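PDB 4UMI: fiber protein, which probably forms trimeric spikes at the capsid vertices, its head binding a host receptor for the first attachment of the virus to the cell. Local coordinates for residues Gly177-Ser180 with Ile185-Leu188; Phe119-Arg124 with Gly146-Pro151; Thr103-Ala108 with Ser153-Ser158. One frame throughout, in Å; residues are numbered along the deposited sequence.

Contact 1: residues Gly177-Ser180 with Ile185-Leu188; sequences GIVS and ILTL
Val-179 sets CG1 anti to the backbone N, chi1 178°, which leaves CG2 beside that N; Leu-188 sets CG anti as well, chi1 166°, and its second torsion brings CD1 back to the valine CG2 at 3.7 Å. The same CD1 lies 3.9 Å from the CA of Gly-177. On its other flank Val-179 puts CG1 against CD1 of Leu-186, 4.0 Å away, and the two branched ends cross obliquely. Val-179 and the two leucines belong to the beta hairpin of strands 175-182 and 185-190, in the sheet that also contains strand 148-151. Val-179 with Leu-188 is an antiparallel non-hydrogen-bonded pair, its CA atoms 4.4 Å apart. Ser-180 with Thr-187, the next pair, is hydrogen-bonded: Ser-180 N gives its hydrogen to Thr-187 O at 2.9 Å, and Thr-187 N returns one to Ser-180 O at 2.8 Å with an N-H...O angle of 169°. Weaker CA-H...O contacts fill in between, one from Val-179 CA to Thr-187 O at 3.3 Å. Ser-180 and Thr-187 direct their side chains to the sheet face away from the Val-179 and Leu-188 methyls, with Ser-180 OG lying 4.2 Å from Thr-187 CB. The threonine hydroxyl OG1 has its own partner, Lys-149 NZ on the neighbouring strand. On the apolar face Leu-186 meets Phe-121 and Leu-188 meets Phe-119, and both reach Phe-148.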
ATOM      1  N   GLY A 177      -9.290  -9.494   5.400  1.00 14.57           N
ATOM      2  CA  GLY A 177     -10.302 -10.071   4.540  1.00 17.04           C
ATOM      3  C   GLY A 177      -9.729 -11.036   3.533  1.00 14.53           C
ATOM      4  O   GLY A 177      -8.498 -11.116   3.321  1.00 14.90           O
ATOM      5  N   ILE A 178     -10.624 -11.761   2.897  1.00 14.74           N
ATOM      6  CA  ILE A 178     -10.286 -12.598   1.771  1.00 15.81           C
ATOM      7  C   ILE A 178     -11.282 -12.299   0.671  1.00 14.98           C
ATOM      8  O   ILE A 178     -12.481 -12.415   0.882  1.00 15.31           O
ATOM      9  CB  ILE A 178     -10.313 -14.115   2.077  1.00 19.27           C
ATOM     10  CG1 ILE A 178      -9.269 -14.520   3.124  1.00 24.35           C
ATOM     11  CG2 ILE A 178     -10.114 -14.910   0.812  1.00 23.21           C
ATOM     12  CD1 ILE A 178      -9.552 -15.872   3.748  1.00 27.28           C
ATOM     13  N   VAL A 179     -10.780 -11.903  -0.504  1.00 14.76           N
ATOM     14  CA  VAL A 179     -11.625 -11.673  -1.644  1.00 14.73           C
ATOM     15  C   VAL A 179     -11.518 -12.844  -2.622  1.00 15.56           C
ATOM     16  O   VAL A 179     -10.427 -13.310  -2.927  1.00 17.57           O
ATOM     17  CB  VAL A 179     -11.204 -10.394  -2.401  1.00 15.09           C
ATOM     18  CG1 VAL A 179     -12.047 -10.169  -3.634  1.00 18.23           C
ATOM     19  CG2 VAL A 179     -11.319  -9.161  -1.522  1.00 17.68           C
ATOM     20  N   SER A 180     -12.664 -13.309  -3.094  1.00 17.03           N
ATOM     21  CA  SER A 180     -12.691 -14.353  -4.121  1.00 18.97           C
ATOM     22  C   SER A 180     -13.909 -14.096  -5.002  1.00 18.82           C
ATOM     23  O   SER A 180     -14.769 -13.259  -4.706  1.00 19.01           O
ATOM     24  CB  SER A 180     -12.790 -15.720  -3.452  1.00 20.80           C
ATOM     25  OG  SER A 180     -14.000 -15.870  -2.747  1.00 23.23           O
ATOM     26  N   ILE A 185     -19.773 -13.586  -8.940  1.00 23.30           N
ATOM     27  CA  ILE A 185     -20.164 -12.980  -7.653  1.00 22.11           C
ATOM     28  C   ILE A 185     -18.900 -12.822  -6.802  1.00 20.41           C
ATOM     29  O   ILE A 185     -18.220 -13.805  -6.541  1.00 20.53           O
ATOM     30  CB  ILE A 185     -21.168 -13.854  -6.876  1.00 23.39           C
ATOM     31  CG1 ILE A 185     -22.413 -14.132  -7.731  1.00 27.69           C
ATOM     32  CG2 ILE A 185     -21.498 -13.206  -5.538  1.00 24.77           C
ATOM     33  CD1 ILE A 185     -23.206 -12.907  -8.103  1.00 27.56           C
ATOM     34  N   LEU A 186     -18.566 -11.584  -6.426  1.00 20.24           N
ATOM     35  CA  LEU A 186     -17.440 -11.336  -5.533  1.00 19.35           C
ATOM     36  C   LEU A 186     -17.879 -11.578  -4.101  1.00 17.63           C
ATOM     37  O   LEU A 186     -18.953 -11.103  -3.713  1.00 18.85           O
ATOM     38  CB  LEU A 186     -16.977  -9.908  -5.750  1.00 18.70           C
ATOM     39  CG  LEU A 186     -15.844  -9.430  -4.857  1.00 17.97           C
ATOM     40  CD1 LEU A 186     -14.999  -8.405  -5.588  1.00 19.32           C
ATOM     41  CD2 LEU A 186     -16.324  -8.851  -3.542  1.00 18.19           C
ATOM     42  N   THR A 187     -17.042 -12.262  -3.335  1.00 16.75           N
ATOM     43  CA  THR A 187     -17.205 -12.366  -1.905  1.00 17.09           C
ATOM     44  C   THR A 187     -15.984 -11.799  -1.189  1.00 17.14           C
ATOM     45  O   THR A 187     -14.872 -12.125  -1.584  1.00 17.64           O
ATOM     46  CB  THR A 187     -17.412 -13.813  -1.437  1.00 19.37           C
ATOM     47  OG1 THR A 187     -18.609 -14.339  -2.019  1.00 23.38           O
ATOM     48  CG2 THR A 187     -17.538 -13.915   0.098  1.00 21.47           C
ATOM     49  N   LEU A 188     -16.229 -10.959  -0.169  1.00 16.02           N
ATOM     50  CA  LEU A 188     -15.166 -10.497   0.718  1.00 15.34           C
ATOM     51  C   LEU A 188     -15.563 -11.031   2.086  1.00 14.91           C
ATOM     52  O   LEU A 188     -16.546 -10.567   2.678  1.00 17.82           O
ATOM     53  CB  LEU A 188     -15.091  -8.969   0.724  1.00 16.40           C
ATOM     54  CG  LEU A 188     -14.217  -8.399   1.888  1.00 18.65           C
ATOM     55  CD1 LEU A 188     -12.762  -8.769   1.839  1.00 18.98           C
ATOM     56  CD2 LEU A 188     -14.430  -6.937   2.074  1.00 20.19           C
TER

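Contact 2: residues Phe119-Arg124 with Gly146-Pro151; sequences FAFQAR and GPFKAP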
ATOM      1  N   PHE A 119     -18.771  -0.897  -2.085  1.00 15.67           N
ATOM      2  CA  PHE A 119     -17.324  -0.947  -2.203  1.00 14.71           C
ATOM      3  C   PHE A 119     -16.880  -0.404  -3.544  1.00 15.09           C
ATOM      4  O   PHE A 119     -17.575  -0.591  -4.533  1.00 16.86           O
ATOM      5  CB  PHE A 119     -16.773  -2.385  -2.112  1.00 15.87           C
ATOM      6  CG  PHE A 119     -16.472  -2.825  -0.731  1.00 15.03           C
ATOM      7  CD1 PHE A 119     -17.453  -3.234   0.141  1.00 15.90           C
ATOM      8  CD2 PHE A 119     -15.165  -2.896  -0.326  1.00 14.38           C
ATOM      9  CE1 PHE A 119     -17.126  -3.651   1.395  1.00 16.46           C
ATOM     10  CE2 PHE A 119     -14.823  -3.314   0.931  1.00 16.12           C
ATOM     11  CZ  PHE A 119     -15.811  -3.712   1.788  1.00 16.44           C
ATOM     12  N   ALA A 120     -15.706   0.220  -3.590  1.00 14.33           N
ATOM     13  CA  ALA A 120     -15.010   0.460  -4.833  1.00 13.62           C
ATOM     14  C   ALA A 120     -13.793  -0.411  -4.844  1.00 12.97           C
ATOM     15  O   ALA A 120     -13.043  -0.509  -3.852  1.00 14.29           O
ATOM     16  CB  ALA A 120     -14.634   1.907  -4.962  1.00 16.06           C
ATOM     17  N   PHE A 121     -13.603  -1.094  -5.958  1.00 13.42           N
ATOM     18  CA  PHE A 121     -12.435  -1.922  -6.205  1.00 14.22           C
ATOM     19  C   PHE A 121     -11.669  -1.340  -7.397  1.00 13.88           C
ATOM     20  O   PHE A 121     -12.277  -0.916  -8.373  1.00 16.32           O
ATOM     21  CB  PHE A 121     -12.817  -3.347  -6.499  1.00 15.68           C
ATOM     22  CG  PHE A 121     -13.391  -4.071  -5.318  1.00 14.61           C
ATOM     23  CD1 PHE A 121     -12.565  -4.627  -4.368  1.00 16.17           C
ATOM     24  CD2 PHE A 121     -14.748  -4.186  -5.136  1.00 17.48           C
ATOM     25  CE1 PHE A 121     -13.085  -5.286  -3.276  1.00 18.60           C
ATOM     26  CE2 PHE A 121     -15.265  -4.846  -4.059  1.00 19.15           C
ATOM     27  CZ  PHE A 121     -14.433  -5.351  -3.120  1.00 17.94           C
ATOM     28  N   GLN A 122     -10.349  -1.388  -7.347  1.00 13.71           N
ATOM     29  CA  GLN A 122      -9.477  -1.056  -8.463  1.00 12.93           C
ATOM     30  C   GLN A 122      -8.577  -2.236  -8.723  1.00 12.62           C
ATOM     31  O   GLN A 122      -7.986  -2.796  -7.794  1.00 13.60           O
ATOM     32  CB  GLN A 122      -8.675   0.231  -8.201  1.00 13.75           C
ATOM     33  CG  GLN A 122      -7.563   0.547  -9.188  1.00 14.72           C
ATOM     34  CD  GLN A 122      -6.702   1.662  -8.715  1.00 15.31           C
ATOM     35  OE1 GLN A 122      -6.716   2.020  -7.524  1.00 16.59           O
ATOM     36  NE2 GLN A 122      -5.870   2.161  -9.600  1.00 18.41           N
ATOM     37  N   ALA A 123      -8.443  -2.600  -9.995  1.00 13.03           N
ATOM     38  CA  ALA A 123      -7.574  -3.684 -10.409  1.00 13.39           C
ATOM     39  C   ALA A 123      -6.490  -3.124 -11.324  1.00 13.11           C
ATOM     40  O   ALA A 123      -6.797  -2.512 -12.347  1.00 14.93           O
ATOM     41  CB  ALA A 123      -8.391  -4.774 -11.098  1.00 14.79           C
ATOM     42  N   ARG A 124      -5.236  -3.335 -10.954  1.00 13.63           N
ATOM     43  CA  ARG A 124      -4.102  -2.795 -11.673  1.00 14.92           C
ATOM     44  C   ARG A 124      -3.129  -3.898 -12.012  1.00 15.02           C
ATOM     45  O   ARG A 124      -2.891  -4.772 -11.197  1.00 16.66           O
ATOM     46  CB  ARG A 124      -3.464  -1.640 -10.901  1.00 16.71           C
ATOM     47  CG  ARG A 124      -2.362  -0.904 -11.600  1.00 20.55           C
ATOM     48  CD  ARG A 124      -1.695   0.015 -10.573  1.00 27.61           C
ATOM     49  NE  ARG A 124      -2.441   1.221 -10.298  1.00 36.91           N
ATOM     50  CZ  ARG A 124      -2.132   2.105  -9.345  1.00 41.63           C
ATOM     51  NH1 ARG A 124      -1.071   1.896  -8.550  1.00 38.49           N
ATOM     52  NH2 ARG A 124      -2.886   3.206  -9.167  1.00 38.80           N
ATOM     53  N   GLY A 146     -20.763  -8.404   8.203  1.00 18.34           N
ATOM     54  CA  GLY A 146     -20.717  -9.788   7.729  1.00 18.30           C
ATOM     55  C   GLY A 146     -20.080  -9.757   6.351  1.00 16.76           C
ATOM     56  O   GLY A 146     -19.676  -8.709   5.861  1.00 17.73           O
ATOM     57  N   PRO A 147     -19.961 -10.913   5.699  1.00 18.00           N
ATOM     58  CA  PRO A 147     -19.321 -10.954   4.380  1.00 17.14           C
ATOM     59  C   PRO A 147     -20.041 -10.062   3.378  1.00 17.88           C
ATOM     60  O   PRO A 147     -21.251  -9.918   3.400  1.00 19.04           O
ATOM     61  CB  PRO A 147     -19.396 -12.445   4.012  1.00 19.95           C
ATOM     62  CG  PRO A 147     -19.501 -13.145   5.332  1.00 23.70           C
ATOM     63  CD  PRO A 147     -20.336 -12.247   6.165  1.00 19.25           C
ATOM     64  N   PHE A 148     -19.265  -9.449   2.496  1.00 16.40           N
ATOM     65  CA  PHE A 148     -19.792  -8.623   1.430  1.00 16.58           C
ATOM     66  C   PHE A 148     -19.858  -9.445   0.143  1.00 16.84           C
ATOM     67  O   PHE A 148     -18.855  -9.984  -0.282  1.00 17.32           O
ATOM     68  CB  PHE A 148     -18.881  -7.414   1.224  1.00 16.64           C
ATOM     69  CG  PHE A 148     -19.314  -6.525   0.106  1.00 15.72           C
ATOM     70  CD1 PHE A 148     -20.341  -5.619   0.287  1.00 15.34           C
ATOM     71  CD2 PHE A 148     -18.714  -6.617  -1.130  1.00 15.20           C
ATOM     72  CE1 PHE A 148     -20.743  -4.797  -0.744  1.00 16.70           C
ATOM     73  CE2 PHE A 148     -19.146  -5.808  -2.172  1.00 16.68           C
ATOM     74  CZ  PHE A 148     -20.139  -4.889  -1.969  1.00 16.89           C
ATOM     75  N   LYS A 149     -21.053  -9.553  -0.445  1.00 18.53           N
ATOM     76  CA  LYS A 149     -21.260 -10.301  -1.656  1.00 19.09           C
ATOM     77  C   LYS A 149     -21.980  -9.438  -2.668  1.00 19.88           C
ATOM     78  O   LYS A 149     -22.998  -8.821  -2.362  1.00 21.77           O
ATOM     79  CB  LYS A 149     -22.113 -11.516  -1.349  1.00 21.87           C
ATOM     80  CG  LYS A 149     -21.374 -12.588  -0.610  1.00 27.81           C
ATOM     81  CD  LYS A 149     -22.239 -13.816  -0.337  1.00 37.81           C
ATOM     82  CE  LYS A 149     -21.827 -15.037  -1.158  1.00 45.59           C
ATOM     83  NZ  LYS A 149     -20.600 -15.730  -0.646  1.00 45.73           N
ATOM     84  N   ALA A 150     -21.452  -9.410  -3.879  1.00 19.45           N
ATOM     85  CA  ALA A 150     -22.075  -8.616  -4.934  1.00 20.39           C
ATOM     86  C   ALA A 150     -21.575  -9.052  -6.309  1.00 20.92           C
ATOM     87  O   ALA A 150     -20.482  -9.587  -6.444  1.00 21.30           O
ATOM     88  CB  ALA A 150     -21.777  -7.162  -4.725  1.00 23.09           C
ATOM     89  N   PRO A 151     -22.427  -8.884  -7.328  1.00 22.91           N
ATOM     90  CA  PRO A 151     -22.029  -9.198  -8.681  1.00 22.62           C
ATOM     91  C   PRO A 151     -20.895  -8.328  -9.164  1.00 22.84           C
ATOM     92  O   PRO A 151     -20.892  -7.123  -8.901  1.00 23.42           O
ATOM     93  CB  PRO A 151     -23.288  -8.890  -9.502  1.00 27.27           C
ATOM     94  CG  PRO A 151     -24.396  -8.737  -8.538  1.00 33.92           C
ATOM     95  CD  PRO A 151     -23.790  -8.332  -7.246  1.00 24.39           C
TER
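Phe-148 crosses to Phe-119 almost from its first carbon: CB lies 4.2 Å from Phe-119 CE1. CG stands anti to the backbone N, chi1 178°, which carries the ring out toward strand 118-128. CG itself meets both CD1 and CE1 of Phe-119, each at 3.8 Å, and CD1 of Phe-148 touches Phe-119 CD1 at 3.7 Å. Farther round, CE1 and CZ of Phe-148 remain close to that same Phe-119 CD1, because this carbon sits over the centre of the Phe-148 ring, 3.5 Å above its plane. The two planes are inclined at 46° with centroids 4.6 Å apart, an oblique aromatic pair, and the two side chains run past each other in opposite directions. At the far end, CE2 and CZ of Phe-148 come near Phe-119 CB, while CE2 also reaches toward CE2 of Phe-121 at 4.4 Å, meeting that ring at its edge, near its plane. The three aromatics join the two antiparallel sheets of the head, a beta sandwich corresponding to the ABCJ and GHID sheets of adenovirus fibre heads: strand 118-128 belongs to one and strand 148-151 to the other. No hydrogen bond joins the two segments. Leu-144 and Val-197 also lie against Phe-119. Strand 118-128 has a different neighbour on its other face, the one bearing Ala-120, Gln-122 and Arg-124, where Ala-120 and Gln-122 rest on Leu-205 of the second subunit. There OE1 of Gln-122 is hydrogen-bonded to Lys-133 NZ, and Arg-124 NH2 makes a salt bridge with Glu-126 OE1, both partners again on the second subunit.

Contact 3: residues Thr103-Ala108 with Ser153-Ser158; sequences TSLDIA and SAELSS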
ATOM      1  N   THR A 103       2.149   0.011 -17.275  1.00 18.52           N
ATOM      2  CA  THR A 103       0.859  -0.383 -16.705  1.00 17.32           C
ATOM      3  C   THR A 103      -0.010  -0.964 -17.792  1.00 18.57           C
ATOM      4  O   THR A 103      -0.315  -0.265 -18.760  1.00 21.99           O
ATOM      5  CB  THR A 103       0.173   0.806 -16.077  1.00 19.68           C
ATOM      6  OG1 THR A 103       1.038   1.390 -15.102  1.00 22.33           O
ATOM      7  CG2 THR A 103      -1.114   0.399 -15.391  1.00 19.33           C
ATOM      8  N   SER A 104      -0.323  -2.254 -17.704  1.00 18.40           N
ATOM      9  CA  SER A 104      -1.043  -2.964 -18.746  1.00 19.18           C
ATOM     10  C   SER A 104      -2.539  -3.069 -18.472  1.00 19.65           C
ATOM     11  O   SER A 104      -3.311  -3.389 -19.361  1.00 20.88           O
ATOM     12  CB  SER A 104      -0.438  -4.343 -18.941  1.00 19.53           C
ATOM     13  OG  SER A 104      -0.326  -4.983 -17.699  1.00 21.48           O
ATOM     14  N   LEU A 105      -2.967  -2.749 -17.251  1.00 18.92           N
ATOM     15  CA  LEU A 105      -4.384  -2.726 -16.876  1.00 18.45           C
ATOM     16  C   LEU A 105      -4.570  -1.764 -15.720  1.00 17.57           C
ATOM     17  O   LEU A 105      -3.805  -1.787 -14.784  1.00 16.74           O
ATOM     18  CB  LEU A 105      -4.840  -4.103 -16.379  1.00 19.29           C
ATOM     19  CG  LEU A 105      -6.304  -4.251 -15.971  1.00 20.98           C
ATOM     20  CD1 LEU A 105      -7.221  -4.214 -17.181  1.00 22.65           C
ATOM     21  CD2 LEU A 105      -6.520  -5.529 -15.180  1.00 22.72           C
ATOM     22  N   ASP A 106      -5.628  -0.958 -15.773  1.00 17.65           N
ATOM     23  CA  ASP A 106      -6.018  -0.158 -14.625  1.00 16.52           C
ATOM     24  C   ASP A 106      -7.490   0.150 -14.730  1.00 17.17           C
ATOM     25  O   ASP A 106      -7.870   0.958 -15.566  1.00 19.76           O
ATOM     26  CB  ASP A 106      -5.150   1.106 -14.498  1.00 18.87           C
ATOM     27  CG  ASP A 106      -5.087   1.656 -13.083  1.00 20.98           C
ATOM     28  OD1 ASP A 106      -5.665   1.034 -12.197  1.00 23.44           O
ATOM     29  OD2 ASP A 106      -4.390   2.673 -12.855  1.00 26.94           O
ATOM     30  N   ILE A 107      -8.313  -0.563 -13.943  1.00 16.06           N
ATOM     31  CA  ILE A 107      -9.770  -0.450 -14.013  1.00 16.12           C
ATOM     32  C   ILE A 107     -10.331  -0.289 -12.600  1.00 16.44           C
ATOM     33  O   ILE A 107      -9.708  -0.680 -11.632  1.00 15.31           O
ATOM     34  CB  ILE A 107     -10.427  -1.699 -14.686  1.00 18.53           C
ATOM     35  CG1 ILE A 107     -10.160  -3.006 -13.923  1.00 19.01           C
ATOM     36  CG2 ILE A 107     -10.002  -1.833 -16.136  1.00 19.67           C
ATOM     37  CD1 ILE A 107     -10.894  -4.253 -14.400  1.00 21.40           C
ATOM     38  N   ALA A 108     -11.514   0.261 -12.468  1.00 17.05           N
ATOM     39  CA  ALA A 108     -12.195   0.392 -11.207  1.00 16.25           C
ATOM     40  C   ALA A 108     -13.662   0.136 -11.383  1.00 16.65           C
ATOM     41  O   ALA A 108     -14.221   0.345 -12.468  1.00 18.29           O
ATOM     42  CB  ALA A 108     -11.991   1.743 -10.591  1.00 18.24           C
ATOM     43  N   SER A 153     -18.257  -7.430 -12.621  1.00 20.80           N
ATOM     44  CA  SER A 153     -18.135  -7.528 -14.079  1.00 21.23           C
ATOM     45  C   SER A 153     -17.323  -8.747 -14.520  1.00 22.21           C
ATOM     46  O   SER A 153     -16.541  -9.311 -13.751  1.00 21.03           O
ATOM     47  CB  SER A 153     -17.479  -6.277 -14.644  1.00 20.78           C
ATOM     48  OG  SER A 153     -16.109  -6.188 -14.309  1.00 21.70           O
ATOM     49  N   ALA A 154     -17.487  -9.151 -15.780  1.00 21.49           N
ATOM     50  CA  ALA A 154     -16.666 -10.207 -16.321  1.00 21.30           C
ATOM     51  C   ALA A 154     -15.197  -9.848 -16.257  1.00 20.85           C
ATOM     52  O   ALA A 154     -14.357 -10.697 -16.008  1.00 21.61           O
ATOM     53  CB  ALA A 154     -17.058 -10.471 -17.757  1.00 24.29           C
ATOM     54  N   GLU A 155     -14.875  -8.582 -16.521  1.00 20.44           N
ATOM     55  CA  GLU A 155     -13.474  -8.167 -16.536  1.00 19.75           C
ATOM     56  C   GLU A 155     -12.860  -8.250 -15.149  1.00 18.60           C
ATOM     57  O   GLU A 155     -11.764  -8.796 -14.992  1.00 19.73           O
ATOM     58  CB  GLU A 155     -13.337  -6.767 -17.094  1.00 21.25           C
ATOM     59  CG  GLU A 155     -11.891  -6.370 -17.318  1.00 23.99           C
ATOM     60  CD  GLU A 155     -11.700  -5.060 -18.083  1.00 26.63           C
ATOM     61  OE1 GLU A 155     -12.669  -4.321 -18.330  1.00 29.75           O
ATOM     62  OE2 GLU A 155     -10.537  -4.769 -18.394  1.00 27.85           O
ATOM     63  N   LEU A 156     -13.566  -7.727 -14.145  1.00 18.46           N
ATOM     64  CA  LEU A 156     -13.043  -7.821 -12.772  1.00 18.42           C
ATOM     65  C   LEU A 156     -12.957  -9.274 -12.310  1.00 19.07           C
ATOM     66  O   LEU A 156     -11.977  -9.677 -11.664  1.00 18.78           O
ATOM     67  CB  LEU A 156     -13.886  -7.001 -11.821  1.00 18.20           C
ATOM     68  CG  LEU A 156     -13.389  -6.945 -10.379  1.00 18.69           C
ATOM     69  CD1 LEU A 156     -11.955  -6.452 -10.245  1.00 19.10           C
ATOM     70  CD2 LEU A 156     -14.312  -6.074  -9.556  1.00 19.61           C
ATOM     71  N   SER A 157     -13.958 -10.068 -12.697  1.00 19.04           N
ATOM     72  CA  SER A 157     -13.989 -11.456 -12.332  1.00 19.37           C
ATOM     73  C   SER A 157     -12.783 -12.177 -12.922  1.00 18.93           C
ATOM     74  O   SER A 157     -12.154 -12.971 -12.241  1.00 20.03           O
ATOM     75  CB  SER A 157     -15.300 -12.122 -12.775  1.00 21.31           C
ATOM     76  OG  SER A 157     -16.416 -11.590 -12.070  1.00 23.16           O
ATOM     77  N   SER A 158     -12.453 -11.899 -14.196  1.00 20.91           N
ATOM     78  CA  SER A 158     -11.281 -12.469 -14.847  0.50 23.12           C
ATOM     79  C   SER A 158     -10.004 -12.126 -14.081  1.00 20.24           C
ATOM     80  O   SER A 158      -9.166 -12.979 -13.822  1.00 21.37           O
ATOM     81  CB  SER A 158     -11.189 -11.957 -16.297  0.50 22.34           C
ATOM     82  OG  SER A 158     -10.059 -12.482 -16.984  0.50 27.61           O
TER
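Ile-107 and Leu-156 bring their CA atoms to 8.2 Å, the nearest CA pair where helix segment 154-158 passes over strand segment 103-108, the axes 9.9 Å apart and the directions at 124°. On the helix side Glu-155 does most of the touching. Its chain is extended, and its CG rests 3.7 Å from Ile-107 CD1. Farther out, OE2 rests against two neighbouring methyls, 3.6 Å from Leu-105 CD1 and 3.7 Å from Ile-107 CG2. Ile-107 turns CG1 between its backbone N and carbonyl carbon, chi1 61°, and, with the chain extended beyond CG1, brings CD1 to the glutamate CG. The helix follows strand 148-151 in the chain and starts at an N-cap: Ser-153 OG accepts from Leu-156 N at 3.0 Å, a nearly straight bond at 168°, and is also hydrogen-bonded to Glu-109 OE1 of the strand. Ser-153 O is gripped twice, by Ser-157 N and, from the opposite face of its plane, by Ser-157 OG at 2.8 Å. The strand carries a classic beta bulge, Ser-104 and Leu-105 sharing Glu-125 as their opposite residue on strand 118-128. Pro-97 and Leu-96 of the second subunit pack on Ile-107 and Glu-155, respectively.

How the contacts relate
Contacts 1 and 2 adjoin, their centres about 7 Å apart, and share one buried apolar layer; strands 185-190 and 148-151 are neighbours in one sheet, where Leu-186 N bonds to Ala-150 O. Contact 1 holds neighbouring strands within a single sheet by backbone bonds and methyl packing, whereas contact 2 spans from one sheet to the other through phenylalanine side chains, with no hydrogen bond. Contact 3, centred about 13 Å from contact 2, lays a helix on the sheet that contact 2 also uses; Ala-123 N bonds to Ile-107 O, tying strand 118-128 of contact 2 to strand 101-112 of contact 3. Mostly buried too, it nevertheless brings in a carboxylate. Contacts 2 and 3 both meet the second subunit; contact 1 touches none.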